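Local coordinates for uncharacterized protein (Actinomyces odontolyticus, PDB 4MJG) that is of unknown function, belongs to the DUF4853 family and folds around an antiparallel beta-sheet, probably as part of a bacterial lipoprotein, at residues 61-66 with 137-142; 94-99 with 110-115; 162-167 with 176-181. All blocks are in the same frame, centred on the assembly; numbering follows the deposited sequence.

Interaction 1: residues 61-66 with 137-142; sequences QGYRVV and LPTNKP. With SO4 (sulfate ion), chain C.
Tyr63 N gives a hydrogen bond to Leu137 O at 2.9 Å, and Leu137 N returns one to Tyr63 O at 2.8 Å, a single antiparallel bridge at the start of strand 62-73. Gly62, lacking a side chain, lets the backbones lie close, its CA 3.3 Å from Leu137 O in a CA-H...O contact. From Tyr63 CB, with CG turned anti to the carbonyl carbon (chi1 -73°), the ring swings along the loop. Tyr63 CD2 touches Thr139 CG2 at 3.7 Å, at the ring edge; CE2 passes from that methyl to Pro142 O, and CZ lies beside the same oxygen. Tyr63 OH donates to Pro142 O at 2.6 Å and accepts from Asp145 N, while Gln148 NE2 also donates to Pro142 O. Thr139 suits the bend: its OG1 accepts from Lys141 N in an ST turn. Arg64 points away and grips a sulfate with NH1 and NH2. The loop is pinned beside the Cys55-Cys136 disulfide: Cys136 directly precedes Leu137, and Gly62 bonds to the Cys55 backbone. Ile18 and Tyr21 of helix 18-24 cover Leu137; Val52 and Val54 of strand 44-55 pack against Tyr63, and Phe149 meets its ring edge-to-face.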
ATOM      1  N   GLN A  61      19.014   9.349   8.804  1.00 62.89           N
ATOM      2  CA  GLN A  61      17.680   9.907   9.032  1.00 61.50           C
ATOM      3  C   GLN A  61      17.045  10.290   7.712  1.00 60.64           C
ATOM      4  O   GLN A  61      17.729  10.756   6.797  1.00 61.89           O
ATOM      5  CB  GLN A  61      17.734  11.151   9.921  1.00 64.07           C
ATOM      6  CG  GLN A  61      17.720  10.870  11.409  1.00 73.63           C
ATOM      7  CD  GLN A  61      17.980  12.124  12.224  1.00 77.90           C
ATOM      8  OE1 GLN A  61      17.076  12.660  12.865  1.00 68.63           O
ATOM      9  NE2 GLN A  61      19.221  12.605  12.192  1.00 80.18           N
ATOM     10  N   GLY A  62      15.730  10.116   7.623  1.00 57.38           N
ATOM     11  CA  GLY A  62      15.006  10.465   6.417  1.00 55.43           C
ATOM     12  C   GLY A  62      13.505  10.411   6.599  1.00 56.86           C
ATOM     13  O   GLY A  62      12.982  10.772   7.656  1.00 64.12           O
ATOM     14  N   TYR A  63      12.814   9.975   5.553  1.00 53.08           N
ATOM     15  CA  TYR A  63      11.366   9.946   5.542  1.00 53.25           C
ATOM     16  C   TYR A  63      10.845   8.655   4.926  1.00 56.27           C
ATOM     17  O   TYR A  63      11.458   8.083   4.020  1.00 58.33           O
ATOM     18  CB  TYR A  63      10.816  11.132   4.761  1.00 54.29           C
ATOM     19  CG  TYR A  63      10.946  12.454   5.470  1.00 52.94           C
ATOM     20  CD1 TYR A  63      10.166  12.745   6.582  1.00 54.60           C
ATOM     21  CD2 TYR A  63      11.831  13.422   5.018  1.00 55.22           C
ATOM     22  CE1 TYR A  63      10.271  13.966   7.231  1.00 54.63           C
ATOM     23  CE2 TYR A  63      11.941  14.645   5.658  1.00 58.88           C
ATOM     24  CZ  TYR A  63      11.157  14.910   6.766  1.00 57.44           C
ATOM     25  OH  TYR A  63      11.252  16.122   7.407  1.00 64.43           O
ATOM     26  N   ARG A  64       9.692   8.229   5.428  1.00 52.22           N
ATOM     27  CA  ARG A  64       9.039   7.006   5.017  1.00 54.84           C
ATOM     28  C   ARG A  64       7.650   7.378   4.524  1.00 51.87           C
ATOM     29  O   ARG A  64       7.042   8.306   5.046  1.00 48.13           O
ATOM     30  CB  ARG A  64       8.916   6.094   6.232  1.00 59.39           C
ATOM     31  CG  ARG A  64       8.414   4.703   5.933  1.00 59.65           C
ATOM     32  CD  ARG A  64       8.105   3.945   7.216  1.00 62.06           C
ATOM     33  NE  ARG A  64       9.224   3.938   8.158  1.00 62.79           N
ATOM     34  CZ  ARG A  64      10.338   3.221   8.019  1.00 59.89           C
ATOM     35  NH1 ARG A  64      10.531   2.442   6.955  1.00 59.03           N
ATOM     36  NH2 ARG A  64      11.282   3.299   8.947  1.00 56.91           N
ATOM     37  N   VAL A  65       7.137   6.654   3.539  1.00 51.89           N
ATOM     38  CA  VAL A  65       5.787   6.926   3.044  1.00 54.06           C
ATOM     39  C   VAL A  65       4.865   5.710   3.194  1.00 57.35           C
ATOM     40  O   VAL A  65       5.097   4.641   2.611  1.00 50.21           O
ATOM     41  CB  VAL A  65       5.788   7.480   1.595  1.00 49.90           C
ATOM     42  CG1 VAL A  65       6.451   6.526   0.612  1.00 55.96           C
ATOM     43  CG2 VAL A  65       4.374   7.811   1.146  1.00 49.19           C
ATOM     44  N   VAL A  66       3.832   5.893   4.016  1.00 54.90           N
ATOM     45  CA  VAL A  66       2.731   4.951   4.124  1.00 49.29           C
ATOM     46  C   VAL A  66       1.716   5.356   3.064  1.00 49.30           C
ATOM     47  O   VAL A  66       1.281   6.508   3.031  1.00 57.03           O
ATOM     48  CB  VAL A  66       2.067   5.013   5.518  1.00 48.30           C
ATOM     49  CG1 VAL A  66       0.825   4.136   5.568  1.00 44.03           C
ATOM     50  CG2 VAL A  66       3.059   4.617   6.607  1.00 48.49           C
ATOM     51  N   LEU A 137      13.720   6.649   3.309  1.00 55.18           N
ATOM     52  CA  LEU A 137      14.286   7.294   2.127  1.00 55.14           C
ATOM     53  C   LEU A 137      15.024   8.582   2.482  1.00 55.35           C
ATOM     54  O   LEU A 137      14.583   9.330   3.349  1.00 52.81           O
ATOM     55  CB  LEU A 137      13.176   7.596   1.119  1.00 56.76           C
ATOM     56  CG  LEU A 137      12.391   6.367   0.657  1.00 60.16           C
ATOM     57  CD1 LEU A 137      11.117   6.767  -0.071  1.00 62.19           C
ATOM     58  CD2 LEU A 137      13.255   5.476  -0.220  1.00 66.09           C
ATOM     59  N   PRO A 138      16.149   8.854   1.798  1.00 59.15           N
ATOM     60  CA  PRO A 138      16.895  10.080   2.051  1.00 59.64           C
ATOM     61  C   PRO A 138      16.240  11.294   1.406  1.00 59.32           C
ATOM     62  O   PRO A 138      15.322  11.147   0.601  1.00 63.25           O
ATOM     63  CB  PRO A 138      18.242   9.799   1.396  1.00 60.44           C
ATOM     64  CG  PRO A 138      17.905   8.912   0.249  1.00 62.82           C
ATOM     65  CD  PRO A 138      16.761   8.058   0.719  1.00 60.12           C
ATOM     66  N   THR A 139      16.712  12.481   1.773  1.00 63.37           N
ATOM     67  CA  THR A 139      16.263  13.725   1.155  1.00 66.96           C
ATOM     68  C   THR A 139      17.219  14.872   1.471  1.00 73.96           C
ATOM     69  O   THR A 139      17.903  14.859   2.492  1.00 75.93           O
ATOM     70  CB  THR A 139      14.848  14.124   1.626  1.00 65.09           C
ATOM     71  OG1 THR A 139      14.403  15.269   0.885  1.00 71.89           O
ATOM     72  CG2 THR A 139      14.828  14.432   3.125  1.00 60.46           C
ATOM     73  N   ASN A 140      17.245  15.864   0.589  1.00 84.41           N
ATOM     74  CA  ASN A 140      17.985  17.100   0.833  1.00 87.51           C
ATOM     75  C   ASN A 140      17.139  18.143   1.575  1.00 82.92           C
ATOM     76  O   ASN A 140      17.606  19.251   1.839  1.00 89.62           O
ATOM     77  CB  ASN A 140      18.510  17.680  -0.487  1.00 94.20           C
ATOM     78  CG  ASN A 140      17.395  18.087  -1.442  1.00111.40           C
ATOM     79  OD1 ASN A 140      16.210  17.846  -1.192  1.00123.63           O
ATOM     80  ND2 ASN A 140      17.777  18.703  -2.554  1.00117.36           N
ATOM     81  N   LYS A 141      15.900  17.785   1.901  1.00 80.13           N
ATOM     82  CA  LYS A 141      14.968  18.693   2.566  1.00 80.26           C
ATOM     83  C   LYS A 141      15.080  18.557   4.080  1.00 70.98           C
ATOM     84  O   LYS A 141      15.666  17.591   4.568  1.00 68.66           O
ATOM     85  CB  LYS A 141      13.530  18.394   2.126  1.00 86.28           C
ATOM     86  CG  LYS A 141      13.301  18.420   0.621  1.00 88.38           C
ATOM     87  CD  LYS A 141      13.581  19.785   0.016  1.00 91.03           C
ATOM     88  CE  LYS A 141      13.238  19.809  -1.463  1.00 95.13           C
ATOM     89  NZ  LYS A 141      13.770  21.018  -2.148  1.00106.37           N
ATOM     90  N   PRO A 142      14.525  19.528   4.833  1.00 73.90           N
ATOM     91  CA  PRO A 142      14.583  19.465   6.293  1.00 75.06           C
ATOM     92  C   PRO A 142      13.973  18.196   6.869  1.00 75.87           C
ATOM     93  O   PRO A 142      12.962  17.716   6.365  1.00 79.30           O
ATOM     94  CB  PRO A 142      13.763  20.682   6.728  1.00 72.68           C
ATOM     95  CG  PRO A 142      13.921  21.647   5.615  1.00 75.01           C
ATOM     96  CD  PRO A 142      13.960  20.810   4.370  1.00 75.43           C
TER
HETATM   97  S   SO4 C 301      13.827   0.736   6.804  1.00 78.71           S
HETATM   98  O1  SO4 C 301      14.254   1.300   5.501  1.00 67.28           O
HETATM   99  O2  SO4 C 301      12.532   0.029   6.674  1.00 60.42           O
HETATM  100  O3  SO4 C 301      14.848  -0.234   7.261  1.00 94.46           O
HETATM  101  O4  SO4 C 301      13.711   1.833   7.790  1.00 61.29           O

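Interaction 2: residues 94-99 with 110-115; sequences AVQVDK and QLIDNY
Gln110 faces Gln96 as a hydrogen-bonded antiparallel pair: Gln110 N donates to Gln96 O at 2.7 Å, and Gln96 N to Gln110 O at 2.9 Å. The side chain of Gln110 bends at chi2 (82°), which carries its amide past Gln96 O to Asp98, just beyond the end of the strand. There Gln110 NE2 donates to Asp98 OD1 at 3.2 Å, from 46° out of the carboxylate plane. Both ends have further partners: Glu120 also accepts from Gln110 NE2, and the backbone N of Gly108 binds Asp98 OD2. Leu111 turns to the other face, where its CD1 lies 3.8 Å from Val95 CG2, the two side by side and pointing the same way. Val84 of helix 77-86 covers Leu111, so an apolar residue fits there. Ile112 returns to the face of Gln110; Ile112 N donates to Ala94 O at 3.0 Å. Ala94 CB faces Ile112 CB, and the extended Gln96 runs along Ile112 on the same face. Past the pairing, Asp113 OD1 accepts from Tyr115 N in an Asx turn. Strands 92-97 and 107-113 thus form a beta hairpin at one edge of the sheet. Its chemistry divides between the faces, hydrocarbon beneath the helix and mixed amide and aliphatic on the other; a glutamine serves well between Asp98 and Glu120, because its neutral amide can donate to both carboxylates.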
ATOM      1  N   ALA A  94      10.749 -10.560  -3.059  1.00 71.48           N
ATOM      2  CA  ALA A  94      10.304 -11.694  -2.234  1.00 68.26           C
ATOM      3  C   ALA A  94       8.836 -11.582  -1.819  1.00 65.32           C
ATOM      4  O   ALA A  94       8.299 -10.483  -1.697  1.00 60.23           O
ATOM      5  CB  ALA A  94      11.183 -11.819  -0.998  1.00 64.80           C
ATOM      6  N   VAL A  95       8.204 -12.735  -1.602  1.00 67.52           N
ATOM      7  CA  VAL A  95       6.827 -12.810  -1.121  1.00 70.04           C
ATOM      8  C   VAL A  95       6.829 -13.524   0.225  1.00 74.13           C
ATOM      9  O   VAL A  95       7.103 -14.725   0.296  1.00 79.94           O
ATOM     10  CB  VAL A  95       5.921 -13.592  -2.096  1.00 70.81           C
ATOM     11  CG1 VAL A  95       4.484 -13.622  -1.591  1.00 67.14           C
ATOM     12  CG2 VAL A  95       5.993 -12.990  -3.493  1.00 72.68           C
ATOM     13  N   GLN A  96       6.522 -12.788   1.288  1.00 73.80           N
ATOM     14  CA  GLN A  96       6.486 -13.359   2.633  1.00 75.57           C
ATOM     15  C   GLN A  96       5.050 -13.610   3.076  1.00 69.19           C
ATOM     16  O   GLN A  96       4.186 -12.753   2.911  1.00 65.20           O
ATOM     17  CB  GLN A  96       7.179 -12.430   3.620  1.00 79.77           C
ATOM     18  CG  GLN A  96       8.676 -12.326   3.400  1.00 87.52           C
ATOM     19  CD  GLN A  96       9.344 -11.416   4.410  1.00 94.54           C
ATOM     20  OE1 GLN A  96       8.684 -10.615   5.074  1.00 97.49           O
ATOM     21  NE2 GLN A  96      10.661 -11.534   4.532  1.00101.96           N
ATOM     22  N   VAL A  97       4.813 -14.794   3.634  1.00 68.44           N
ATOM     23  CA  VAL A  97       3.486 -15.213   4.071  1.00 67.93           C
ATOM     24  C   VAL A  97       3.524 -15.467   5.580  1.00 69.19           C
ATOM     25  O   VAL A  97       4.341 -16.256   6.057  1.00 67.54           O
ATOM     26  CB  VAL A  97       3.049 -16.495   3.329  1.00 65.92           C
ATOM     27  CG1 VAL A  97       1.625 -16.880   3.704  1.00 67.26           C
ATOM     28  CG2 VAL A  97       3.174 -16.309   1.819  1.00 64.15           C
ATOM     29  N   ASP A  98       2.651 -14.789   6.326  1.00 67.35           N
ATOM     30  CA  ASP A  98       2.591 -14.954   7.779  1.00 69.79           C
ATOM     31  C   ASP A  98       2.343 -16.408   8.134  1.00 74.06           C
ATOM     32  O   ASP A  98       1.484 -17.063   7.541  1.00 72.59           O
ATOM     33  CB  ASP A  98       1.483 -14.093   8.400  1.00 68.49           C
ATOM     34  CG  ASP A  98       1.841 -12.621   8.466  1.00 63.82           C
ATOM     35  OD1 ASP A  98       2.960 -12.250   8.060  1.00 64.23           O
ATOM     36  OD2 ASP A  98       0.989 -11.834   8.931  1.00 62.27           O
ATOM     37  N   LYS A  99       3.101 -16.896   9.109  1.00 78.81           N
ATOM     38  CA  LYS A  99       3.036 -18.296   9.517  1.00 86.37           C
ATOM     39  C   LYS A  99       1.757 -18.610  10.296  1.00 79.42           C
ATOM     40  O   LYS A  99       1.326 -19.758  10.324  1.00 83.73           O
ATOM     41  CB  LYS A  99       4.296 -18.682  10.297  1.00101.40           C
ATOM     42  CG  LYS A  99       5.551 -18.614   9.437  1.00115.35           C
ATOM     43  CD  LYS A  99       6.796 -19.080  10.174  1.00122.25           C
ATOM     44  CE  LYS A  99       7.365 -17.987  11.064  1.00118.01           C
ATOM     45  NZ  LYS A  99       8.631 -18.416  11.716  1.00121.21           N
ATOM     46  N   GLN A 110       3.154 -10.250   2.643  1.00 59.72           N
ATOM     47  CA  GLN A 110       3.968  -9.083   2.372  1.00 57.65           C
ATOM     48  C   GLN A 110       4.676  -9.230   1.037  1.00 60.80           C
ATOM     49  O   GLN A 110       5.101 -10.326   0.665  1.00 70.93           O
ATOM     50  CB  GLN A 110       5.012  -8.894   3.472  1.00 61.56           C
ATOM     51  CG  GLN A 110       4.435  -8.602   4.846  1.00 61.06           C
ATOM     52  CD  GLN A 110       3.987  -9.852   5.563  1.00 67.24           C
ATOM     53  OE1 GLN A 110       4.768 -10.799   5.727  1.00 78.11           O
ATOM     54  NE2 GLN A 110       2.727  -9.864   6.005  1.00 65.54           N
ATOM     55  N   LEU A 111       4.814  -8.108   0.339  1.00 57.86           N
ATOM     56  CA  LEU A 111       5.553  -8.031  -0.911  1.00 59.42           C
ATOM     57  C   LEU A 111       6.743  -7.113  -0.660  1.00 62.81           C
ATOM     58  O   LEU A 111       6.559  -5.920  -0.407  1.00 74.38           O
ATOM     59  CB  LEU A 111       4.644  -7.462  -1.999  1.00 64.57           C
ATOM     60  CG  LEU A 111       4.513  -8.238  -3.304  1.00 71.23           C
ATOM     61  CD1 LEU A 111       4.122  -9.686  -3.053  1.00 73.87           C
ATOM     62  CD2 LEU A 111       3.485  -7.554  -4.190  1.00 70.85           C
ATOM     63  N   ILE A 112       7.953  -7.672  -0.683  1.00 59.97           N
ATOM     64  CA  ILE A 112       9.155  -6.927  -0.298  1.00 62.56           C
ATOM     65  C   ILE A 112       9.868  -6.378  -1.528  1.00 62.12           C
ATOM     66  O   ILE A 112      10.202  -7.132  -2.440  1.00 68.46           O
ATOM     67  CB  ILE A 112      10.147  -7.810   0.500  1.00 66.50           C
ATOM     68  CG1 ILE A 112       9.442  -8.548   1.651  1.00 69.55           C
ATOM     69  CG2 ILE A 112      11.300  -6.975   1.045  1.00 62.17           C
ATOM     70  CD1 ILE A 112       8.774  -7.645   2.668  1.00 69.84           C
ATOM     71  N   ASP A 113      10.105  -5.067  -1.545  1.00 60.35           N
ATOM     72  CA  ASP A 113      10.837  -4.426  -2.647  1.00 61.14           C
ATOM     73  C   ASP A 113      12.339  -4.415  -2.371  1.00 60.66           C
ATOM     74  O   ASP A 113      12.786  -4.721  -1.261  1.00 57.68           O
ATOM     75  CB  ASP A 113      10.319  -3.002  -2.925  1.00 58.82           C
ATOM     76  CG  ASP A 113      10.487  -2.055  -1.736  1.00 62.38           C
ATOM     77  OD1 ASP A 113      11.556  -2.078  -1.090  1.00 57.99           O
ATOM     78  OD2 ASP A 113       9.549  -1.272  -1.452  1.00 72.70           O
ATOM     79  N   ASN A 114      13.111  -4.053  -3.390  1.00 65.34           N
ATOM     80  CA  ASN A 114      14.580  -4.081  -3.309  1.00 74.89           C
ATOM     81  C   ASN A 114      15.181  -3.066  -2.327  1.00 69.51           C
ATOM     82  O   ASN A 114      16.377  -3.120  -2.039  1.00 63.90           O
ATOM     83  CB  ASN A 114      15.223  -3.936  -4.703  1.00 85.87           C
ATOM     84  CG  ASN A 114      14.464  -2.980  -5.612  1.00 97.96           C
ATOM     85  OD1 ASN A 114      13.226  -2.980  -5.645  1.00 96.67           O
ATOM     86  ND2 ASN A 114      15.201  -2.172  -6.368  1.00105.10           N
ATOM     87  N   TYR A 115      14.351  -2.155  -1.815  1.00 66.12           N
ATOM     88  CA  TYR A 115      14.762  -1.200  -0.778  1.00 62.88           C
ATOM     89  C   TYR A 115      14.530  -1.738   0.635  1.00 61.00           C
ATOM     90  O   TYR A 115      14.953  -1.124   1.612  1.00 61.86           O
ATOM     91  CB  TYR A 115      13.988   0.115  -0.932  1.00 61.39           C
ATOM     92  CG  TYR A 115      14.442   1.026  -2.049  1.00 61.40           C
ATOM     93  CD1 TYR A 115      15.216   0.559  -3.111  1.00 68.92           C
ATOM     94  CD2 TYR A 115      14.073   2.369  -2.052  1.00 66.44           C
ATOM     95  CE1 TYR A 115      15.623   1.411  -4.128  1.00 73.13           C
ATOM     96  CE2 TYR A 115      14.471   3.224  -3.066  1.00 70.43           C
ATOM     97  CZ  TYR A 115      15.246   2.742  -4.100  1.00 67.55           C
ATOM     98  OH  TYR A 115      15.642   3.593  -5.099  1.00 77.22           O
TER

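Interaction 3: residues 162-167 with 176-181; sequences HVTISD and VPTLTT
Thr164 and Thr178 stand opposite one another and pair through both backbone and side chain. Thr164 N donates to Thr178 O at 2.8 Å, and Thr178 N to Thr164 O at 2.7 Å, the latter from above the carbonyl plane. On the face above them Thr164 OG1 and Thr178 OG1 share a hydrogen bond of 2.6 Å, in which either could be the donor. Each threonine hydroxyl lies between its backbone N and carbonyl carbon (chi1 47° and 60°), which turns the two toward each other. Weak, longer bonds continue the row: Thr164 OG1 to Thr180 OG1, and Thr178 OG1 to Ser166 OG, which also has a weak bond to Glu43. Small hydroxyl residues suit this face, since each can both give and accept. At one end of the ladder Thr180 O accepts two donors from a single residue. His162 N reaches it at 3.0 Å, while His162 ND1 comes at 2.9 Å from the opposite face of the carbonyl plane, 44° out of it. That second bond, though bent, turns the edge of the imidazole to Thr180 O and is consistent with a proton on ND1. Thr180 N in turn satisfies His162 O. At the other end Ser166 N donates to Val176 O and Val176 N to Ser166 O, both donors lying nearly in line with the acceptor's C=O, though the N-H bonds are somewhat bent. The other face is apolar: Val163 CG2 lies 4.1 Å from Leu179 CD2, near Val154 of helix 154-157, and Ile165 packs beside Pro177. Proline fits there, since in a non-hydrogen-bonded pair its nitrogen owes no N-H to residues 162-167. Hydrogen-bonded and non-hydrogen-bonded pairs in alternation, as here from His162-Thr180 to Ser166-Val176, mark an antiparallel beta hairpin, which closes one edge of the sheet.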
ATOM      1  N   HIS A 162     -11.375   5.458 -11.195  1.00108.14           N
ATOM      2  CA  HIS A 162     -12.010   6.740 -10.850  1.00111.26           C
ATOM      3  C   HIS A 162     -12.827   6.630  -9.561  1.00 95.10           C
ATOM      4  O   HIS A 162     -13.294   5.546  -9.193  1.00 83.01           O
ATOM      5  CB  HIS A 162     -12.872   7.270 -12.006  1.00126.81           C
ATOM      6  CG  HIS A 162     -14.225   6.635 -12.112  1.00138.00           C
ATOM      7  ND1 HIS A 162     -14.405   5.291 -12.361  1.00140.66           N
ATOM      8  CD2 HIS A 162     -15.466   7.171 -12.029  1.00138.00           C
ATOM      9  CE1 HIS A 162     -15.698   5.024 -12.412  1.00142.08           C
ATOM     10  NE2 HIS A 162     -16.364   6.147 -12.214  1.00140.14           N
ATOM     11  N   VAL A 163     -12.984   7.769  -8.888  1.00 84.12           N
ATOM     12  CA  VAL A 163     -13.621   7.823  -7.580  1.00 79.46           C
ATOM     13  C   VAL A 163     -15.137   7.837  -7.688  1.00 76.40           C
ATOM     14  O   VAL A 163     -15.707   8.667  -8.387  1.00 86.36           O
ATOM     15  CB  VAL A 163     -13.205   9.085  -6.797  1.00 81.92           C
ATOM     16  CG1 VAL A 163     -13.900   9.128  -5.442  1.00 86.51           C
ATOM     17  CG2 VAL A 163     -11.700   9.129  -6.609  1.00 86.24           C
ATOM     18  N   THR A 164     -15.775   6.922  -6.969  1.00 70.57           N
ATOM     19  CA  THR A 164     -17.217   6.941  -6.763  1.00 71.98           C
ATOM     20  C   THR A 164     -17.467   6.908  -5.255  1.00 67.53           C
ATOM     21  O   THR A 164     -16.524   6.807  -4.474  1.00 64.24           O
ATOM     22  CB  THR A 164     -17.899   5.739  -7.450  1.00 75.34           C
ATOM     23  OG1 THR A 164     -17.183   4.532  -7.145  1.00 81.07           O
ATOM     24  CG2 THR A 164     -17.918   5.931  -8.947  1.00 77.60           C
ATOM     25  N   ILE A 165     -18.730   6.985  -4.847  1.00 70.79           N
ATOM     26  CA  ILE A 165     -19.085   6.929  -3.426  1.00 70.62           C
ATOM     27  C   ILE A 165     -20.227   5.945  -3.197  1.00 71.48           C
ATOM     28  O   ILE A 165     -21.256   6.023  -3.852  1.00 81.16           O
ATOM     29  CB  ILE A 165     -19.438   8.321  -2.853  1.00 73.40           C
ATOM     30  CG1 ILE A 165     -20.354   9.103  -3.789  1.00 79.21           C
ATOM     31  CG2 ILE A 165     -18.175   9.133  -2.634  1.00 71.92           C
ATOM     32  CD1 ILE A 165     -20.645  10.509  -3.313  1.00 84.10           C
ATOM     33  N   SER A 166     -20.021   5.013  -2.272  1.00 72.10           N
ATOM     34  CA  SER A 166     -21.008   3.983  -1.955  1.00 78.71           C
ATOM     35  C   SER A 166     -21.479   4.159  -0.522  1.00 75.45           C
ATOM     36  O   SER A 166     -20.776   4.748   0.298  1.00 72.95           O
ATOM     37  CB  SER A 166     -20.393   2.586  -2.116  1.00 82.72           C
ATOM     38  OG  SER A 166     -19.905   2.379  -3.433  1.00 85.53           O
ATOM     39  N   ASP A 167     -22.668   3.641  -0.224  1.00 81.16           N
ATOM     40  CA  ASP A 167     -23.176   3.619   1.146  1.00 83.82           C
ATOM     41  C   ASP A 167     -22.272   2.767   2.017  1.00 86.82           C
ATOM     42  O   ASP A 167     -21.673   1.802   1.542  1.00 88.92           O
ATOM     43  CB  ASP A 167     -24.595   3.057   1.193  1.00 89.19           C
ATOM     44  CG  ASP A 167     -25.632   4.053   0.726  1.00100.00           C
ATOM     45  OD1 ASP A 167     -25.676   5.173   1.280  1.00104.50           O
ATOM     46  OD2 ASP A 167     -26.413   3.713  -0.187  1.00106.34           O
ATOM     47  N   VAL A 176     -18.934   6.004   2.105  1.00 77.57           N
ATOM     48  CA  VAL A 176     -17.496   5.852   1.973  1.00 71.58           C
ATOM     49  C   VAL A 176     -17.081   6.064   0.530  1.00 66.46           C
ATOM     50  O   VAL A 176     -17.877   5.851  -0.384  1.00 70.36           O
ATOM     51  CB  VAL A 176     -17.019   4.466   2.466  1.00 77.14           C
ATOM     52  CG1 VAL A 176     -17.434   4.253   3.917  1.00 79.15           C
ATOM     53  CG2 VAL A 176     -17.550   3.337   1.585  1.00 80.44           C
ATOM     54  N   PRO A 177     -15.831   6.492   0.321  1.00 57.83           N
ATOM     55  CA  PRO A 177     -15.319   6.636  -1.029  1.00 59.65           C
ATOM     56  C   PRO A 177     -14.847   5.307  -1.603  1.00 59.38           C
ATOM     57  O   PRO A 177     -14.165   4.542  -0.915  1.00 59.85           O
ATOM     58  CB  PRO A 177     -14.149   7.596  -0.851  1.00 59.18           C
ATOM     59  CG  PRO A 177     -13.673   7.358   0.534  1.00 55.31           C
ATOM     60  CD  PRO A 177     -14.875   6.968   1.334  1.00 55.55           C
ATOM     61  N   THR A 178     -15.203   5.048  -2.857  1.00 58.01           N
ATOM     62  CA  THR A 178     -14.857   3.798  -3.515  1.00 62.61           C
ATOM     63  C   THR A 178     -14.130   4.055  -4.829  1.00 62.46           C
ATOM     64  O   THR A 178     -14.266   5.122  -5.426  1.00 64.12           O
ATOM     65  CB  THR A 178     -16.118   2.962  -3.811  1.00 66.73           C
ATOM     66  OG1 THR A 178     -16.989   3.703  -4.668  1.00 67.64           O
ATOM     67  CG2 THR A 178     -16.852   2.621  -2.524  1.00 67.83           C
ATOM     68  N   LEU A 179     -13.366   3.061  -5.269  1.00 64.63           N
ATOM     69  CA  LEU A 179     -12.659   3.124  -6.540  1.00 71.86           C
ATOM     70  C   LEU A 179     -13.195   2.058  -7.482  1.00 78.80           C
ATOM     71  O   LEU A 179     -13.297   0.889  -7.109  1.00 77.81           O
ATOM     72  CB  LEU A 179     -11.165   2.897  -6.325  1.00 67.11           C
ATOM     73  CG  LEU A 179     -10.458   3.888  -5.406  1.00 66.41           C
ATOM     74  CD1 LEU A 179      -9.025   3.450  -5.153  1.00 66.21           C
ATOM     75  CD2 LEU A 179     -10.490   5.287  -6.000  1.00 68.17           C
ATOM     76  N   THR A 180     -13.539   2.466  -8.699  1.00 85.05           N
ATOM     77  CA  THR A 180     -13.993   1.531  -9.726  1.00 94.08           C
ATOM     78  C   THR A 180     -13.271   1.803 -11.042  1.00107.35           C
ATOM     79  O   THR A 180     -12.936   2.952 -11.359  1.00113.19           O
ATOM     80  CB  THR A 180     -15.523   1.592  -9.918  1.00 93.43           C
ATOM     81  OG1 THR A 180     -15.978   2.944  -9.775  1.00100.51           O
ATOM     82  CG2 THR A 180     -16.224   0.719  -8.889  1.00 88.75           C
ATOM     83  N   THR A 181     -13.047   0.734 -11.802  1.00113.23           N
ATOM     84  CA  THR A 181     -12.228   0.781 -13.015  1.00125.09           C
ATOM     85  C   THR A 181     -12.838   1.678 -14.099  1.00131.96           C
ATOM     86  O   THR A 181     -14.060   1.792 -14.206  1.00138.88           O
ATOM     87  CB  THR A 181     -12.013  -0.635 -13.590  1.00114.53           C
ATOM     88  OG1 THR A 181     -13.283  -1.248 -13.841  1.00107.62           O
ATOM     89  CG2 THR A 181     -11.213  -1.503 -12.616  1.00 99.95           C
TER

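How the interactions relate
All three contacts reach one antiparallel eight-stranded sheet. Interaction 2 joins strand 92-97, one outermost strand, to 107-113, whereas interaction 3 joins the other outermost strand, 161-166, to 176-181; their centres lie about 29 Å apart, on opposite sides of the chain's centre. Interaction 1 belongs to the inner strand 62-73, and its centre is about 22 Å from that of interaction 2. Those two touch, Leu137 CD2 packing on Tyr115 CD2 at 3.7 Å. Along the chain, interaction 2 falls between the two segments of interaction 1, and interaction 3 follows both. Local hairpins thus form the sheet edges, while a single long-range bridge holds the loop after strand 127-133 against the start of strand 62-73.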